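Local atomic coordinates of uncharacterized protein VPA0106 (PDB entry 3U07), a protein that is of unknown function but combines DUF1254 and DUF1214 regions and carries a signal sequence, so it is probably exported from the cytoplasm. Residues Ile97-Asp102 with Gly133-Phe138; Tyr119-Phe124 with Glu153-Asp158; Tyr335-Lys340 with Tyr426-Ile431. The protein carries 2 engineered substitutions. One frame throughout, in Å; residues are numbered along the deposited sequence.

Contacts 1 and 2 belong to the DUF1254 region, with centres 12 Å apart. Their segments alternate along the chain, and strands 134-140 and 153-157 are parallel neighbours in one mixed sheet. Contact 1 pairs strands within that sheet, whereas contact 2 bridges from its edge strand 153-157 to strand 120-125, an edge strand of an antiparallel sheet. Contact 3 follows both in sequence, its centre 39 Å from that of contact 1 and 36 Å from that of contact 2, where strand 334-340 of another mixed sheet meets residues 426-431. The two mixed sheets share the strand order 3-2-1-4, which is consistent with related folds in the two halves of the protein.

Contact 1: residues Ile97-Asp102 with Gly133-Phe138; sequences IVSVPD and GGQFMF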
ATOM      1  N   ILE A  97      19.560   7.243  -2.769  1.00 22.10           N
ATOM      2  CA  ILE A  97      19.861   5.922  -2.263  1.00 21.08           C
ATOM      3  C   ILE A  97      19.262   5.686  -0.885  1.00 23.90           C
ATOM      4  O   ILE A  97      19.455   6.472   0.042  1.00 24.97           O
ATOM      5  CB  ILE A  97      21.397   5.718  -2.214  1.00 18.93           C
ATOM      6  CG1 ILE A  97      21.950   5.720  -3.643  1.00 16.86           C
ATOM      7  CG2 ILE A  97      21.741   4.425  -1.492  1.00 16.19           C
ATOM      8  CD1 ILE A  97      23.453   5.889  -3.721  1.00 23.11           C
ATOM      9  N   VAL A  98      18.508   4.604  -0.770  1.00 19.42           N
ATOM     10  CA  VAL A  98      17.904   4.237   0.494  1.00 18.08           C
ATOM     11  C   VAL A  98      18.780   3.133   1.062  1.00 18.09           C
ATOM     12  O   VAL A  98      19.026   2.117   0.402  1.00 15.86           O
ATOM     13  CB  VAL A  98      16.462   3.727   0.298  1.00 21.07           C
ATOM     14  CG1 VAL A  98      15.885   3.263   1.634  1.00 20.76           C
ATOM     15  CG2 VAL A  98      15.600   4.845  -0.294  1.00 19.52           C
ATOM     16  N   SER A  99      19.278   3.352   2.272  1.00 22.94           N
ATOM     17  CA  SER A  99      20.140   2.378   2.928  1.00 22.79           C
ATOM     18  C   SER A  99      19.339   1.527   3.901  1.00 25.17           C
ATOM     19  O   SER A  99      18.600   2.044   4.741  1.00 27.27           O
ATOM     20  CB  SER A  99      21.271   3.081   3.688  1.00 24.87           C
ATOM     21  OG  SER A  99      22.067   3.872   2.825  1.00 26.72           O
ATOM     22  N   VAL A 100      19.491   0.214   3.766  1.00 22.35           N
ATOM     23  CA  VAL A 100      18.816  -0.746   4.625  1.00 23.00           C
ATOM     24  C   VAL A 100      19.872  -1.707   5.166  1.00 24.21           C
ATOM     25  O   VAL A 100      20.578  -2.364   4.397  1.00 26.90           O
ATOM     26  CB  VAL A 100      17.746  -1.540   3.836  1.00 18.36           C
ATOM     27  CG1 VAL A 100      17.163  -2.641   4.706  1.00 21.73           C
ATOM     28  CG2 VAL A 100      16.637  -0.596   3.387  1.00 22.77           C
ATOM     29  N   PRO A 101      20.000  -1.792   6.500  1.00 29.22           N
ATOM     30  CA  PRO A 101      20.969  -2.667   7.171  1.00 24.04           C
ATOM     31  C   PRO A 101      20.574  -4.134   7.098  1.00 27.72           C
ATOM     32  O   PRO A 101      19.398  -4.448   6.931  1.00 26.73           O
ATOM     33  CB  PRO A 101      20.929  -2.173   8.613  1.00 29.20           C
ATOM     34  CG  PRO A 101      19.473  -1.806   8.783  1.00 27.19           C
ATOM     35  CD  PRO A 101      19.199  -1.044   7.490  1.00 27.21           C
ATOM     36  N   ASP A 102      21.552  -5.032   7.203  1.00 25.52           N
ATOM     37  CA  ASP A 102      21.226  -6.450   7.225  1.00 27.26           C
ATOM     38  C   ASP A 102      20.393  -6.597   8.507  1.00 21.70           C
ATOM     39  O   ASP A 102      20.716  -6.001   9.543  1.00 24.70           O
ATOM     40  CB  ASP A 102      22.492  -7.314   7.302  1.00 29.19           C
ATOM     41  CG  ASP A 102      23.253  -7.366   5.976  1.00 33.20           C
ATOM     42  OD1 ASP A 102      22.706  -6.904   4.951  1.00 31.67           O
ATOM     43  OD2 ASP A 102      24.393  -7.876   5.956  1.00 33.72           O
ATOM     44  N   GLY A 133      19.966  -6.740   3.559  1.00 25.18           N
ATOM     45  CA  GLY A 133      19.500  -5.406   3.242  1.00 18.73           C
ATOM     46  C   GLY A 133      20.386  -4.912   2.112  1.00 22.56           C
ATOM     47  O   GLY A 133      20.754  -5.703   1.235  1.00 18.75           O
ATOM     48  N   GLY A 134      20.735  -3.626   2.114  1.00 18.38           N
ATOM     49  CA  GLY A 134      21.594  -3.116   1.058  1.00 19.78           C
ATOM     50  C   GLY A 134      21.436  -1.642   0.745  1.00 21.81           C
ATOM     51  O   GLY A 134      20.727  -0.915   1.441  1.00 17.69           O
ATOM     52  N   GLN A 135      22.126  -1.201  -0.304  1.00 21.57           N
ATOM     53  CA  GLN A 135      22.069   0.186  -0.749  1.00 19.69           C
ATOM     54  C   GLN A 135      21.204   0.168  -2.003  1.00 15.95           C
ATOM     55  O   GLN A 135      21.622  -0.329  -3.043  1.00 19.30           O
ATOM     56  CB  GLN A 135      23.475   0.697  -1.081  1.00 18.43           C
ATOM     57  CG  GLN A 135      24.463   0.667   0.082  1.00 21.40           C
ATOM     58  CD  GLN A 135      24.021   1.512   1.264  1.00 27.08           C
ATOM     59  OE1 GLN A 135      23.165   2.388   1.138  1.00 27.24           O
ATOM     60  NE2 GLN A 135      24.622   1.265   2.419  1.00 30.87           N
ATOM     61  N   PHE A 136      19.997   0.711  -1.904  1.00 14.37           N
ATOM     62  CA  PHE A 136      19.070   0.706  -3.024  1.00 13.29           C
ATOM     63  C   PHE A 136      18.955   2.086  -3.635  1.00 16.22           C
ATOM     64  O   PHE A 136      18.511   3.034  -2.992  1.00 17.71           O
ATOM     65  CB  PHE A 136      17.714   0.184  -2.538  1.00 12.31           C
ATOM     66  CG  PHE A 136      17.805  -1.170  -1.878  1.00 17.25           C
ATOM     67  CD1 PHE A 136      17.999  -2.314  -2.643  1.00 18.39           C
ATOM     68  CD2 PHE A 136      17.741  -1.295  -0.494  1.00 19.23           C
ATOM     69  CE1 PHE A 136      18.128  -3.569  -2.039  1.00 20.15           C
ATOM     70  CE2 PHE A 136      17.869  -2.548   0.119  1.00 20.02           C
ATOM     71  CZ  PHE A 136      18.063  -3.685  -0.657  1.00 15.73           C
HETATM   72  N   MSE A 137      19.376   2.194  -4.889  1.00 15.88           N
HETATM   73  CA  MSE A 137      19.348   3.472  -5.568  1.00 17.72           C
HETATM   74  C   MSE A 137      18.146   3.624  -6.482  1.00 16.15           C
HETATM   75  O   MSE A 137      17.859   2.755  -7.299  1.00 15.04           O
HETATM   76  CB  MSE A 137      20.645   3.670  -6.373  1.00 12.58           C
HETATM   77  CG  MSE A 137      20.803   5.072  -6.956  1.00 14.73           C
HETATM   78 SE   MSE A 137      22.519   5.368  -7.866  0.78 26.61          SE
HETATM   79  CE  MSE A 137      21.945   4.876  -9.620  1.00 23.08           C
ATOM     80  N   PHE A 138      17.446   4.739  -6.319  1.00 13.06           N
ATOM     81  CA  PHE A 138      16.289   5.058  -7.133  1.00 15.34           C
ATOM     82  C   PHE A 138      16.705   6.202  -8.044  1.00 16.94           C
ATOM     83  O   PHE A 138      17.170   7.240  -7.573  1.00 13.72           O
ATOM     84  CB  PHE A 138      15.119   5.486  -6.244  1.00 15.92           C
ATOM     85  CG  PHE A 138      14.648   4.403  -5.332  1.00 16.19           C
ATOM     86  CD1 PHE A 138      15.379   4.070  -4.195  1.00 13.57           C
ATOM     87  CD2 PHE A 138      13.514   3.660  -5.652  1.00 14.85           C
ATOM     88  CE1 PHE A 138      14.990   3.006  -3.383  1.00 18.40           C
ATOM     89  CE2 PHE A 138      13.111   2.592  -4.848  1.00 17.49           C
ATOM     90  CZ  PHE A 138      13.852   2.265  -3.714  1.00 20.75           C
TER
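Val98 and Phe136 form a hydrogen-bonded antiparallel pair, with Val98 N 2.7 Å from Phe136 O and the reverse bond from Phe136 N to Val98 O closing the ring. Val100 and Gly134 repeat the arrangement, Gly134 N lying 2.6 Å from Val100 O. Gly134 takes backbone angles open essentially to glycine (phi 153°, psi -174°). Just beyond the end of strand 96-100 and before the start of 134-140, Asp102 OD1 accepts Gly133 N at 3.1 Å on its anti side and somewhat out of the carboxylate plane, while its OD2 makes a salt bridge with Lys132.

One polar side-chain bond crosses the non-hydrogen-bonded pair Ser99-Gln135. The Gln135 chain folds back at chi2 (-60°), bringing OE1 to a short 2.5 Å from Ser99 OG, which donates in the carbonyl plane onto a lone pair. Arg189 NH2 also bonds to Ser99 OG.

The apolar contacts lie on both faces. Beside Ser99 and Gln135, Ile97 CG1 packs on Met137 CG at 3.6 Å. On the reverse face, Val98 CG2 meets Phe138 CE1 at 3.6 Å, and Val100 CB comes to the edge of the Phe136 ring, 3.9 Å from CE2.

These are the two central strands of a mixed sheet, flanked by 153-157 and 187-190. Strand 109-115 of the neighbouring antiparallel sheet covers the Val98, Val100 and Phe136 face, and helix 191-195 packs against Ile97 and Gln135.

Contact 2: residues Tyr119-Phe124 with Glu153-Asp158; sequences YTNAAF and EVVRVD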
ATOM      1  N   TYR A 119       1.784   2.745  -9.303  1.00 18.10           N
ATOM      2  CA  TYR A 119       2.403   1.458  -9.618  1.00 16.40           C
ATOM      3  C   TYR A 119       3.500   1.188  -8.601  1.00 19.49           C
ATOM      4  O   TYR A 119       4.296   2.078  -8.293  1.00 17.28           O
ATOM      5  CB  TYR A 119       3.083   1.454 -10.990  1.00 13.97           C
ATOM      6  CG  TYR A 119       2.162   1.451 -12.170  1.00 16.92           C
ATOM      7  CD1 TYR A 119       1.883   2.627 -12.860  1.00 15.04           C
ATOM      8  CD2 TYR A 119       1.577   0.267 -12.611  1.00 17.36           C
ATOM      9  CE1 TYR A 119       1.045   2.627 -13.962  1.00 18.79           C
ATOM     10  CE2 TYR A 119       0.735   0.255 -13.716  1.00 17.77           C
ATOM     11  CZ  TYR A 119       0.474   1.440 -14.385  1.00 22.16           C
ATOM     12  OH  TYR A 119      -0.364   1.442 -15.473  1.00 19.79           O
ATOM     13  N   THR A 120       3.540  -0.028  -8.068  1.00 19.70           N
ATOM     14  CA  THR A 120       4.608  -0.379  -7.143  1.00 18.03           C
ATOM     15  C   THR A 120       5.847  -0.536  -8.046  1.00 18.41           C
ATOM     16  O   THR A 120       5.778  -1.202  -9.082  1.00 22.42           O
ATOM     17  CB  THR A 120       4.305  -1.713  -6.421  1.00 18.22           C
ATOM     18  OG1 THR A 120       3.375  -1.476  -5.352  1.00 16.06           O
ATOM     19  CG2 THR A 120       5.581  -2.328  -5.865  1.00 18.59           C
ATOM     20  N   ASN A 121       6.954   0.115  -7.699  1.00 21.13           N
ATOM     21  CA  ASN A 121       8.159  -0.012  -8.519  1.00 15.97           C
ATOM     22  C   ASN A 121       9.318  -0.653  -7.771  1.00 21.17           C
ATOM     23  O   ASN A 121      10.407  -0.825  -8.313  1.00 19.59           O
ATOM     24  CB  ASN A 121       8.586   1.341  -9.126  1.00 15.53           C
ATOM     25  CG  ASN A 121       8.703   2.463  -8.098  1.00 19.54           C
ATOM     26  OD1 ASN A 121       8.818   2.233  -6.894  1.00 19.02           O
ATOM     27  ND2 ASN A 121       8.700   3.697  -8.592  1.00 20.79           N
ATOM     28  N   ALA A 122       9.079  -1.013  -6.517  1.00 22.54           N
ATOM     29  CA  ALA A 122      10.091  -1.694  -5.728  1.00 22.88           C
ATOM     30  C   ALA A 122       9.474  -2.304  -4.480  1.00 24.67           C
ATOM     31  O   ALA A 122       8.630  -1.693  -3.819  1.00 18.25           O
ATOM     32  CB  ALA A 122      11.212  -0.742  -5.346  1.00 22.84           C
ATOM     33  N   ALA A 123       9.893  -3.525  -4.176  1.00 19.37           N
ATOM     34  CA  ALA A 123       9.421  -4.230  -2.993  1.00 18.87           C
ATOM     35  C   ALA A 123      10.556  -5.134  -2.533  1.00 22.03           C
ATOM     36  O   ALA A 123      10.561  -6.329  -2.819  1.00 24.42           O
ATOM     37  CB  ALA A 123       8.183  -5.066  -3.325  1.00 17.08           C
ATOM     38  N   PHE A 124      11.537  -4.547  -1.856  1.00 15.96           N
ATOM     39  CA  PHE A 124      12.667  -5.311  -1.345  1.00 19.66           C
ATOM     40  C   PHE A 124      12.249  -5.793   0.034  1.00 17.20           C
ATOM     41  O   PHE A 124      11.762  -5.006   0.846  1.00 20.33           O
ATOM     42  CB  PHE A 124      13.911  -4.424  -1.226  1.00 18.65           C
ATOM     43  CG  PHE A 124      14.392  -3.880  -2.540  1.00 20.93           C
ATOM     44  CD1 PHE A 124      14.905  -4.734  -3.516  1.00 17.95           C
ATOM     45  CD2 PHE A 124      14.314  -2.513  -2.813  1.00 21.40           C
ATOM     46  CE1 PHE A 124      15.334  -4.235  -4.746  1.00 23.27           C
ATOM     47  CE2 PHE A 124      14.741  -2.003  -4.038  1.00 18.66           C
ATOM     48  CZ  PHE A 124      15.252  -2.865  -5.010  1.00 19.54           C
ATOM     49  N   GLU A 153      21.208  -2.553  -5.746  1.00 18.94           N
ATOM     50  CA  GLU A 153      20.227  -2.604  -6.819  1.00 19.37           C
ATOM     51  C   GLU A 153      19.826  -1.197  -7.220  1.00 20.69           C
ATOM     52  O   GLU A 153      19.863  -0.276  -6.409  1.00 22.81           O
ATOM     53  CB  GLU A 153      18.981  -3.370  -6.360  1.00 23.22           C
ATOM     54  CG  GLU A 153      19.238  -4.806  -5.911  1.00 28.54           C
ATOM     55  CD  GLU A 153      19.715  -5.704  -7.041  1.00 40.97           C
ATOM     56  OE1 GLU A 153      19.266  -5.510  -8.192  1.00 39.29           O
ATOM     57  OE2 GLU A 153      20.526  -6.616  -6.777  1.00 48.87           O
ATOM     58  N   VAL A 154      19.446  -1.042  -8.480  1.00 18.04           N
ATOM     59  CA  VAL A 154      19.015   0.241  -9.009  1.00 18.84           C
ATOM     60  C   VAL A 154      17.553   0.138  -9.431  1.00 24.52           C
ATOM     61  O   VAL A 154      17.166  -0.789 -10.144  1.00 25.14           O
ATOM     62  CB  VAL A 154      19.839   0.650 -10.253  1.00 16.59           C
ATOM     63  CG1 VAL A 154      19.328   1.975 -10.803  1.00 20.80           C
ATOM     64  CG2 VAL A 154      21.318   0.752  -9.892  1.00 14.68           C
ATOM     65  N   VAL A 155      16.743   1.089  -8.980  1.00 18.85           N
ATOM     66  CA  VAL A 155      15.329   1.125  -9.339  1.00 13.74           C
ATOM     67  C   VAL A 155      15.076   2.335 -10.236  1.00 19.99           C
ATOM     68  O   VAL A 155      15.250   3.479  -9.807  1.00 20.80           O
ATOM     69  CB  VAL A 155      14.423   1.278  -8.102  1.00 16.10           C
ATOM     70  CG1 VAL A 155      12.963   1.306  -8.536  1.00 13.46           C
ATOM     71  CG2 VAL A 155      14.683   0.159  -7.121  1.00 19.59           C
ATOM     72  N   ARG A 156      14.684   2.087 -11.482  1.00 13.20           N
ATOM     73  CA  ARG A 156      14.378   3.178 -12.408  1.00 13.40           C
ATOM     74  C   ARG A 156      12.921   3.566 -12.172  1.00 15.98           C
ATOM     75  O   ARG A 156      12.035   2.717 -12.256  1.00 21.18           O
ATOM     76  CB  ARG A 156      14.573   2.719 -13.853  1.00 14.05           C
ATOM     77  CG  ARG A 156      16.030   2.466 -14.218  1.00 19.69           C
ATOM     78  CD  ARG A 156      16.799   3.776 -14.395  1.00 19.62           C
ATOM     79  NE  ARG A 156      18.224   3.542 -14.638  1.00 24.16           N
ATOM     80  CZ  ARG A 156      19.107   4.493 -14.937  1.00 25.99           C
ATOM     81  NH1 ARG A 156      18.724   5.761 -15.038  1.00 19.30           N
ATOM     82  NH2 ARG A 156      20.381   4.174 -15.135  1.00 19.45           N
ATOM     83  N   VAL A 157      12.664   4.837 -11.870  1.00 12.37           N
ATOM     84  CA  VAL A 157      11.294   5.274 -11.603  1.00 11.84           C
ATOM     85  C   VAL A 157      10.769   6.226 -12.675  1.00 17.95           C
ATOM     86  O   VAL A 157      11.513   7.043 -13.226  1.00 16.15           O
ATOM     87  CB  VAL A 157      11.178   5.932 -10.191  1.00 13.35           C
ATOM     88  CG1 VAL A 157      11.695   4.963  -9.123  1.00 14.45           C
ATOM     89  CG2 VAL A 157      11.965   7.239 -10.135  1.00 14.32           C
ATOM     90  N   ASP A 158       9.478   6.110 -12.967  1.00 14.39           N
ATOM     91  CA  ASP A 158       8.859   6.927 -13.999  1.00 14.91           C
ATOM     92  C   ASP A 158       8.278   8.253 -13.543  1.00 23.74           C
ATOM     93  O   ASP A 158       7.897   9.077 -14.374  1.00 22.50           O
ATOM     94  CB  ASP A 158       7.814   6.099 -14.745  1.00 20.44           C
ATOM     95  CG  ASP A 158       8.448   4.995 -15.577  1.00 30.02           C
ATOM     96  OD1 ASP A 158       8.096   3.821 -15.374  1.00 29.25           O
ATOM     97  OD2 ASP A 158       9.300   5.301 -16.437  1.00 29.96           O
TER
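Asn121 and Ala122, which form a classic beta bulge facing Thr113 of strand 109-115, both turn their side chains toward Glu153-Asp158. At the bulge, the main-chain Asn121 O lies 3.3 Å from Val155 CG1, a close approach of a carbonyl to a methyl group, and the Asn121 side chain lies across the Val157 side chain.

Val155 is the centre of the contact. With CG1 anti to its backbone N (chi1 -180°), that methyl lies against Asn121 O, while CG2 faces Ala122 CB at 4.0 Å and comes in at the edge of the Phe124 ring, 3.7 Å from CZ. The Phe124 and Val155 side chains come from opposing sheets and overlap alongside each other, the far end of the ring beside Val155 CG2. Glu153 adds CB, 4.0 Å from Phe124 CZ; its bend at chi2 (-66°) leads the carboxylate away from the ring.

Strands 120-124 and 153-157 are not paired in one sheet. Their axes approach to 7.5 Å and run nearly antiparallel, each strand being an outermost one of its own sheet, consistent with edge strands packing at one margin of two facing sheets. Phe136 stacks on Phe124, and Phe138 touches both Ala122 and Val155.

No hydrogen bond joins the two segments: they meet chiefly through apolar surfaces, even the polar Asn121 touching valine methyls, and the packing is van der Waals rather than directional.

Contact 3: residues Tyr335-Lys340 with Tyr426-Ile431; sequences YVMRFK and YQMPEI
The side chains of Ile431 and Met337, a selenomethionine, run alongside one another in the same direction, where an irregular extended segment follows strand 335-340 of a mixed beta sheet. The segment leads into edge strand 432-434, which joins 334-340 in antiparallel fashion; Val336 and Lys432 share a backbone hydrogen bond.

The tightest fit is made by Ile431 CG2, a knob set against the CG-SE part of the bent Met337 chain. This methyl sits 3.3 Å from Met337 CG, closer than usual van der Waals contact, and 3.5 Å from SE. Met337 CG is also bordered by the main chain, with Glu430 O 3.5 Å away.

The corner of the Pro429 ring is the second bump. Its CG is seated against the base of the Phe339 side chain, 3.5 Å from both CB and CG, while its CB leans toward CD1. Phe339 chi1 (53°) sets CG between backbone N and carbonyl carbon, and the ring crosses the proline obliquely. Trp348 meets the same ring edge-to-face, and Met412 of strand 408-417 lies against Pro429. Met428 reaches toward Met337 more loosely and rests mainly on strands 408-417 and 315-319.

No direct hydrogen bond links the two segments, but waters bridge them. Water 1 accepts from Arg338 N and donates to Glu430 O, at 2.6 Å. Water 2 donates to Lys340 O and lies in the plane of the Tyr426 ring, at its edge, 2.8 Å from Tyr426 OH.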
ATOM      1  N   TYR A 335     -16.862 -16.529  20.375  1.00 27.53           N
ATOM      2  CA  TYR A 335     -16.696 -17.122  19.056  1.00 21.79           C
ATOM      3  C   TYR A 335     -15.487 -18.032  18.983  1.00 24.20           C
ATOM      4  O   TYR A 335     -14.592 -17.970  19.827  1.00 26.52           O
ATOM      5  CB  TYR A 335     -16.558 -16.033  17.991  1.00 20.46           C
ATOM      6  CG  TYR A 335     -17.702 -15.047  17.952  1.00 24.33           C
ATOM      7  CD1 TYR A 335     -17.742 -13.957  18.826  1.00 22.25           C
ATOM      8  CD2 TYR A 335     -18.745 -15.203  17.042  1.00 20.85           C
ATOM      9  CE1 TYR A 335     -18.801 -13.043  18.787  1.00 24.02           C
ATOM     10  CE2 TYR A 335     -19.801 -14.302  16.997  1.00 23.69           C
ATOM     11  CZ  TYR A 335     -19.824 -13.226  17.869  1.00 23.27           C
ATOM     12  OH  TYR A 335     -20.875 -12.339  17.822  1.00 23.33           O
ATOM     13  N   VAL A 336     -15.478 -18.895  17.974  1.00 22.90           N
ATOM     14  CA  VAL A 336     -14.361 -19.793  17.765  1.00 25.11           C
ATOM     15  C   VAL A 336     -14.060 -19.895  16.270  1.00 23.80           C
ATOM     16  O   VAL A 336     -14.961 -19.916  15.431  1.00 19.27           O
ATOM     17  CB  VAL A 336     -14.621 -21.200  18.370  1.00 29.73           C
ATOM     18  CG1 VAL A 336     -15.738 -21.902  17.632  1.00 29.97           C
ATOM     19  CG2 VAL A 336     -13.335 -22.020  18.328  1.00 26.59           C
HETATM   20  N   MSE A 337     -12.770 -19.941  15.962  1.00 20.92           N
HETATM   21  CA  MSE A 337     -12.269 -20.020  14.599  1.00 22.85           C
HETATM   22  C   MSE A 337     -11.298 -21.196  14.551  1.00 30.35           C
HETATM   23  O   MSE A 337     -10.321 -21.213  15.291  1.00 28.18           O
HETATM   24  CB  MSE A 337     -11.510 -18.736  14.299  1.00 25.09           C
HETATM   25  CG  MSE A 337     -11.713 -18.133  12.942  1.00 37.33           C
HETATM   26 SE   MSE A 337     -10.723 -16.464  12.855  0.82 39.04          SE
HETATM   27  CE  MSE A 337     -10.666 -15.993  14.708  1.00 52.53           C
ATOM     28  N   ARG A 338     -11.554 -22.173  13.691  1.00 29.66           N
ATOM     29  CA  ARG A 338     -10.656 -23.319  13.593  1.00 36.10           C
ATOM     30  C   ARG A 338     -10.335 -23.579  12.125  1.00 31.20           C
ATOM     31  O   ARG A 338     -11.237 -23.782  11.311  1.00 28.07           O
ATOM     32  CB  ARG A 338     -11.303 -24.543  14.233  1.00 37.60           C
ATOM     33  CG  ARG A 338     -10.479 -25.808  14.154  1.00 42.44           C
ATOM     34  CD  ARG A 338     -11.214 -26.933  14.860  1.00 50.74           C
ATOM     35  NE  ARG A 338     -10.978 -28.229  14.231  1.00 52.79           N
ATOM     36  CZ  ARG A 338      -9.892 -28.971  14.415  1.00 53.73           C
ATOM     37  NH1 ARG A 338      -8.924 -28.553  15.221  1.00 53.49           N
ATOM     38  NH2 ARG A 338      -9.776 -30.130  13.782  1.00 54.09           N
ATOM     39  N   PHE A 339      -9.047 -23.600  11.795  1.00 27.32           N
ATOM     40  CA  PHE A 339      -8.633 -23.768  10.404  1.00 27.61           C
ATOM     41  C   PHE A 339      -7.197 -24.257  10.239  1.00 25.38           C
ATOM     42  O   PHE A 339      -6.364 -24.096  11.132  1.00 22.72           O
ATOM     43  CB  PHE A 339      -8.723 -22.413   9.709  1.00 25.57           C
ATOM     44  CG  PHE A 339      -7.967 -21.330  10.437  1.00 28.86           C
ATOM     45  CD1 PHE A 339      -8.536 -20.688  11.533  1.00 24.46           C
ATOM     46  CD2 PHE A 339      -6.657 -21.017  10.086  1.00 25.79           C
ATOM     47  CE1 PHE A 339      -7.817 -19.754  12.274  1.00 26.87           C
ATOM     48  CE2 PHE A 339      -5.924 -20.084  10.820  1.00 28.79           C
ATOM     49  CZ  PHE A 339      -6.504 -19.452  11.918  1.00 28.74           C
ATOM     50  N   LYS A 340      -6.920 -24.832   9.073  1.00 33.38           N
ATOM     51  CA  LYS A 340      -5.581 -25.292   8.729  1.00 36.35           C
ATOM     52  C   LYS A 340      -4.743 -24.040   8.442  1.00 33.40           C
ATOM     53  O   LYS A 340      -5.282 -22.968   8.145  1.00 28.34           O
ATOM     54  CB  LYS A 340      -5.620 -26.160   7.467  1.00 44.64           C
ATOM     55  CG  LYS A 340      -6.042 -27.611   7.691  1.00 52.64           C
ATOM     56  CD  LYS A 340      -4.925 -28.551   7.236  1.00 57.43           C
ATOM     57  CE  LYS A 340      -4.769 -29.773   8.136  1.00 61.07           C
ATOM     58  NZ  LYS A 340      -5.633 -30.922   7.739  1.00 64.31           N
ATOM     59  N   TYR A 426      -9.214 -18.221  -2.196  1.00 25.13           N
ATOM     60  CA  TYR A 426      -9.197 -18.649  -0.800  1.00 26.39           C
ATOM     61  C   TYR A 426     -10.173 -17.815   0.023  1.00 26.59           C
ATOM     62  O   TYR A 426     -10.190 -16.589  -0.075  1.00 28.91           O
ATOM     63  CB  TYR A 426      -7.792 -18.492  -0.220  1.00 22.84           C
ATOM     64  CG  TYR A 426      -7.699 -18.736   1.273  1.00 24.83           C
ATOM     65  CD1 TYR A 426      -7.535 -20.026   1.785  1.00 26.24           C
ATOM     66  CD2 TYR A 426      -7.740 -17.672   2.171  1.00 25.97           C
ATOM     67  CE1 TYR A 426      -7.404 -20.244   3.156  1.00 20.22           C
ATOM     68  CE2 TYR A 426      -7.612 -17.880   3.540  1.00 23.88           C
ATOM     69  CZ  TYR A 426      -7.441 -19.165   4.025  1.00 24.08           C
ATOM     70  OH  TYR A 426      -7.274 -19.366   5.376  1.00 32.10           O
ATOM     71  N   GLN A 427     -10.979 -18.483   0.840  1.00 29.60           N
ATOM     72  CA  GLN A 427     -11.951 -17.795   1.679  1.00 32.84           C
ATOM     73  C   GLN A 427     -11.484 -17.783   3.127  1.00 28.63           C
ATOM     74  O   GLN A 427     -10.918 -18.753   3.619  1.00 26.95           O
ATOM     75  CB  GLN A 427     -13.316 -18.482   1.581  1.00 38.66           C
ATOM     76  CG  GLN A 427     -13.904 -18.496   0.179  1.00 42.52           C
ATOM     77  CD  GLN A 427     -14.212 -17.103  -0.333  1.00 49.26           C
ATOM     78  OE1 GLN A 427     -15.121 -16.435   0.163  1.00 56.39           O
ATOM     79  NE2 GLN A 427     -13.450 -16.652  -1.325  1.00 42.14           N
HETATM   80  N   MSE A 428     -11.722 -16.675   3.812  1.00 22.67           N
HETATM   81  CA  MSE A 428     -11.321 -16.567   5.200  1.00 24.71           C
HETATM   82  C   MSE A 428     -12.061 -17.590   6.056  1.00 25.81           C
HETATM   83  O   MSE A 428     -13.260 -17.801   5.880  1.00 27.04           O
HETATM   84  CB  MSE A 428     -11.622 -15.173   5.725  1.00 26.86           C
HETATM   85  CG  MSE A 428     -11.004 -14.920   7.074  1.00 32.81           C
HETATM   86 SE   MSE A 428     -11.283 -13.133   7.649  0.71 33.02          SE
HETATM   87  CE  MSE A 428     -11.148 -13.435   9.559  1.00 21.57           C
ATOM     88  N   PRO A 429     -11.354 -18.250   6.987  1.00 24.09           N
ATOM     89  CA  PRO A 429     -12.037 -19.234   7.830  1.00 23.18           C
ATOM     90  C   PRO A 429     -13.234 -18.559   8.503  1.00 23.42           C
ATOM     91  O   PRO A 429     -13.191 -17.372   8.825  1.00 24.23           O
ATOM     92  CB  PRO A 429     -10.948 -19.653   8.817  1.00 22.82           C
ATOM     93  CG  PRO A 429      -9.697 -19.563   7.974  1.00 28.47           C
ATOM     94  CD  PRO A 429      -9.903 -18.244   7.246  1.00 27.45           C
ATOM     95  N   GLU A 430     -14.305 -19.311   8.705  1.00 23.98           N
ATOM     96  CA  GLU A 430     -15.506 -18.757   9.314  1.00 25.90           C
ATOM     97  C   GLU A 430     -15.349 -18.622  10.816  1.00 24.50           C
ATOM     98  O   GLU A 430     -14.582 -19.360  11.434  1.00 22.88           O
ATOM     99  CB  GLU A 430     -16.704 -19.659   9.010  1.00 26.31           C
ATOM    100  CG  GLU A 430     -16.875 -19.994   7.534  1.00 32.60           C
ATOM    101  CD  GLU A 430     -18.170 -20.738   7.239  1.00 37.47           C
ATOM    102  OE1 GLU A 430     -18.459 -21.736   7.926  1.00 37.94           O
ATOM    103  OE2 GLU A 430     -18.896 -20.329   6.311  1.00 42.91           O
ATOM    104  N   ILE A 431     -16.038 -17.654  11.409  1.00 22.19           N
ATOM    105  CA  ILE A 431     -15.975 -17.527  12.852  1.00 24.34           C
ATOM    106  C   ILE A 431     -17.375 -17.891  13.349  1.00 21.90           C
ATOM    107  O   ILE A 431     -18.378 -17.285  12.971  1.00 23.61           O
ATOM    108  CB  ILE A 431     -15.497 -16.114  13.298  1.00 34.99           C
ATOM    109  CG1 ILE A 431     -16.445 -15.029  12.825  1.00 51.68           C
ATOM    110  CG2 ILE A 431     -14.120 -15.824  12.683  1.00 28.89           C
ATOM    111  CD1 ILE A 431     -15.728 -13.702  12.634  1.00 59.87           C
TER
HETATM  112  O   HOH W   1     -13.488 -21.661  11.590  1.00 33.45           O
HETATM  113  O   HOH W   2      -6.737 -22.019   5.938  1.00 38.81           O